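Local coordinates for RNA pseudouridylate synthase domain-containing protein 1 (Homo sapiens, PDB 5VBB), which probably acts as an RluA-type pseudouridine synthase, binding RNA and isomerising uridine to pseudouridine, at residues A210-I215 against E223-D228. Sequence-based numbering, arbitrary orientation.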
loop_
_atom_site.group_PDB
_atom_site.type_symbol
_atom_site.label_atom_id
_atom_site.label_comp_id
_atom_site.label_asym_id
_atom_site.label_seq_id
_atom_site.Cartn_x
_atom_site.Cartn_y
_atom_site.Cartn_z
ATOM N N ALA A 210 -2.101 1.057 2.611
ATOM C CA ALA A 210 -2.939 -0.062 2.141
ATOM C C ALA A 210 -4.328 0.228 2.653
ATOM O O ALA A 210 -4.606 0.110 3.834
ATOM C CB ALA A 210 -2.393 -1.381 2.675
ATOM N N PHE A 211 -5.199 0.623 1.754
ATOM C CA PHE A 211 -6.517 1.153 2.059
ATOM C C PHE A 211 -7.628 0.130 2.047
ATOM O O PHE A 211 -8.369 0.038 3.013
ATOM C CB PHE A 211 -6.794 2.250 1.015
ATOM C CG PHE A 211 -8.143 2.905 1.036
ATOM C CD1 PHE A 211 -8.540 3.675 2.126
ATOM C CD2 PHE A 211 -8.922 2.936 -0.106
ATOM C CE1 PHE A 211 -9.703 4.449 2.065
ATOM C CE2 PHE A 211 -10.118 3.621 -0.127
ATOM C CZ PHE A 211 -10.477 4.421 0.931
ATOM N N TYR A 212 -7.739 -0.654 0.987
ATOM C CA TYR A 212 -8.817 -1.591 0.783
ATOM C C TYR A 212 -8.245 -2.997 0.712
ATOM O O TYR A 212 -7.208 -3.212 0.089
ATOM C CB TYR A 212 -9.578 -1.228 -0.497
ATOM C CG TYR A 212 -10.717 -2.175 -0.790
ATOM C CD1 TYR A 212 -11.952 -2.030 -0.162
ATOM C CD2 TYR A 212 -10.562 -3.225 -1.688
ATOM C CE1 TYR A 212 -12.967 -2.972 -0.346
ATOM C CE2 TYR A 212 -11.583 -4.138 -1.915
ATOM C CZ TYR A 212 -12.794 -3.993 -1.274
ATOM O OH TYR A 212 -13.763 -4.920 -1.559
ATOM N N LEU A 213 -8.884 -3.932 1.392
ATOM C CA LEU A 213 -8.438 -5.325 1.381
ATOM C C LEU A 213 -9.660 -6.236 1.452
ATOM O O LEU A 213 -10.542 -6.006 2.255
ATOM C CB LEU A 213 -7.468 -5.576 2.547
ATOM C CG LEU A 213 -7.000 -7.027 2.822
ATOM C CD1 LEU A 213 -6.044 -7.514 1.727
ATOM C CD2 LEU A 213 -6.333 -7.120 4.216
ATOM N N ARG A 214 -9.758 -7.198 0.551
ATOM C CA ARG A 214 -10.857 -8.148 0.524
ATOM C C ARG A 214 -10.259 -9.521 0.347
ATOM O O ARG A 214 -9.568 -9.731 -0.640
ATOM C CB ARG A 214 -11.821 -7.849 -0.609
ATOM C CG ARG A 214 -13.128 -8.649 -0.516
ATOM C CD ARG A 214 -13.782 -8.846 -1.879
ATOM N NE ARG A 214 -14.043 -7.584 -2.554
ATOM C CZ ARG A 214 -14.395 -7.442 -3.832
ATOM N NH1 ARG A 214 -14.543 -8.506 -4.614
ATOM N NH2 ARG A 214 -14.603 -6.238 -4.333
ATOM N N ILE A 215 -10.516 -10.451 1.309
ATOM C CA ILE A 215 -9.983 -11.806 1.306
ATOM C C ILE A 215 -11.236 -12.728 1.352
ATOM O O ILE A 215 -11.860 -12.864 2.397
ATOM C CB ILE A 215 -9.039 -12.019 2.496
ATOM C CG1 ILE A 215 -7.939 -10.897 2.544
ATOM C CG2 ILE A 215 -8.421 -13.428 2.430
ATOM C CD1 ILE A 215 -7.090 -10.882 3.754
ATOM N N GLU A 223 -13.352 -8.040 4.597
ATOM C CA GLU A 223 -13.304 -6.889 3.714
ATOM C C GLU A 223 -13.172 -5.616 4.519
ATOM O O GLU A 223 -14.009 -5.336 5.387
ATOM C CB GLU A 223 -14.552 -6.884 2.843
ATOM C CG GLU A 223 -14.712 -5.656 1.971
ATOM C CD GLU A 223 -15.905 -5.740 1.045
ATOM O OE1 GLU A 223 -16.798 -6.582 1.284
ATOM O OE2 GLU A 223 -15.933 -4.974 0.057
ATOM N N VAL A 224 -12.122 -4.841 4.271
ATOM C CA VAL A 224 -11.959 -3.624 5.039
ATOM C C VAL A 224 -11.582 -2.507 4.117
ATOM O O VAL A 224 -10.973 -2.693 3.051
ATOM C CB VAL A 224 -10.981 -3.731 6.270
ATOM C CG1 VAL A 224 -11.137 -5.055 6.992
ATOM C CG2 VAL A 224 -9.526 -3.532 5.885
ATOM N N CYS A 225 -12.018 -1.336 4.541
ATOM C CA CYS A 225 -11.725 -0.073 3.953
ATOM C C CYS A 225 -11.371 0.835 5.096
ATOM O O CYS A 225 -12.252 1.297 5.817
ATOM C CB CYS A 225 -12.919 0.444 3.168
ATOM S SG CYS A 225 -12.451 1.662 1.966
ATOM N N THR A 226 -10.071 0.992 5.330
ATOM C CA THR A 226 -9.574 1.756 6.448
ATOM C C THR A 226 -9.794 3.258 6.264
ATOM O O THR A 226 -9.988 3.716 5.126
ATOM C CB THR A 226 -8.040 1.595 6.615
ATOM O OG1 THR A 226 -7.391 2.386 5.614
ATOM C CG2 THR A 226 -7.566 0.172 6.588
ATOM N N PRO A 227 -9.626 4.053 7.349
ATOM C CA PRO A 227 -9.677 5.509 7.194
ATOM C C PRO A 227 -8.553 6.016 6.289
ATOM O O PRO A 227 -7.481 5.412 6.201
ATOM C CB PRO A 227 -9.452 6.031 8.619
ATOM C CG PRO A 227 -9.823 4.915 9.508
ATOM C CD PRO A 227 -9.392 3.683 8.761
ATOM N N ASP A 228 -8.823 7.106 5.599
ATOM C CA ASP A 228 -7.874 7.753 4.682
ATOM C C ASP A 228 -6.937 8.663 5.506
ATOM O O ASP A 228 -7.424 9.628 6.088
ATOM C CB ASP A 228 -8.664 8.575 3.678
ATOM C CG ASP A 228 -7.859 9.436 2.737
ATOM O OD1 ASP A 228 -6.607 9.358 2.775
ATOM O OD2 ASP A 228 -8.474 10.142 1.936
#
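Leu213 and Val224 form the antiparallel hydrogen-bonded pair of a β-hairpin: Leu213 N gives to Val224 O at 2.9 Å, and Val224 N to Leu213 O at 2.8 Å. A third backbone bond, Thr226 N to Phe211 O (3.0 Å), carries the pairing past the end of strand 221-225, which edges the sheet that 208-216 shares with 96-104. Phe211 and Tyr212 form a classic bulge opposite Ala98. The tight part lies at Phe211, where Cys225 SG rests over one ring face, 3.9 Å from the centroid and offset toward the rim; Val251 of helix 247-256 touches both side chains. On the face that carries Leu213 and Val224, their buried apolar side chains meet (CB to CG2 4.4 Å) and pack on Ala73. The open side is at partly exposed Glu223, where polar contacts take over. With CG anti to the backbone N (chi1 179°), the Tyr212 ring slants toward Arg214, and its OH donates to Glu223 OE2 at 2.7 Å, from above the carboxylate plane. The phenol oxygen also accepts Arg214 NE (2.9 Å, 161°) and NH2, both in the guanidinium plane, while NH1 bridges to Asp259. A phenylalanine in place of Tyr212 would probably leave Glu223 OE2 and Arg214 NE without their shared partner. Since Arg214 NE and Glu223 OE2 stand 4.1 Å apart, beyond a salt bridge, the hydroxyl bridges them and is probably polarised by both.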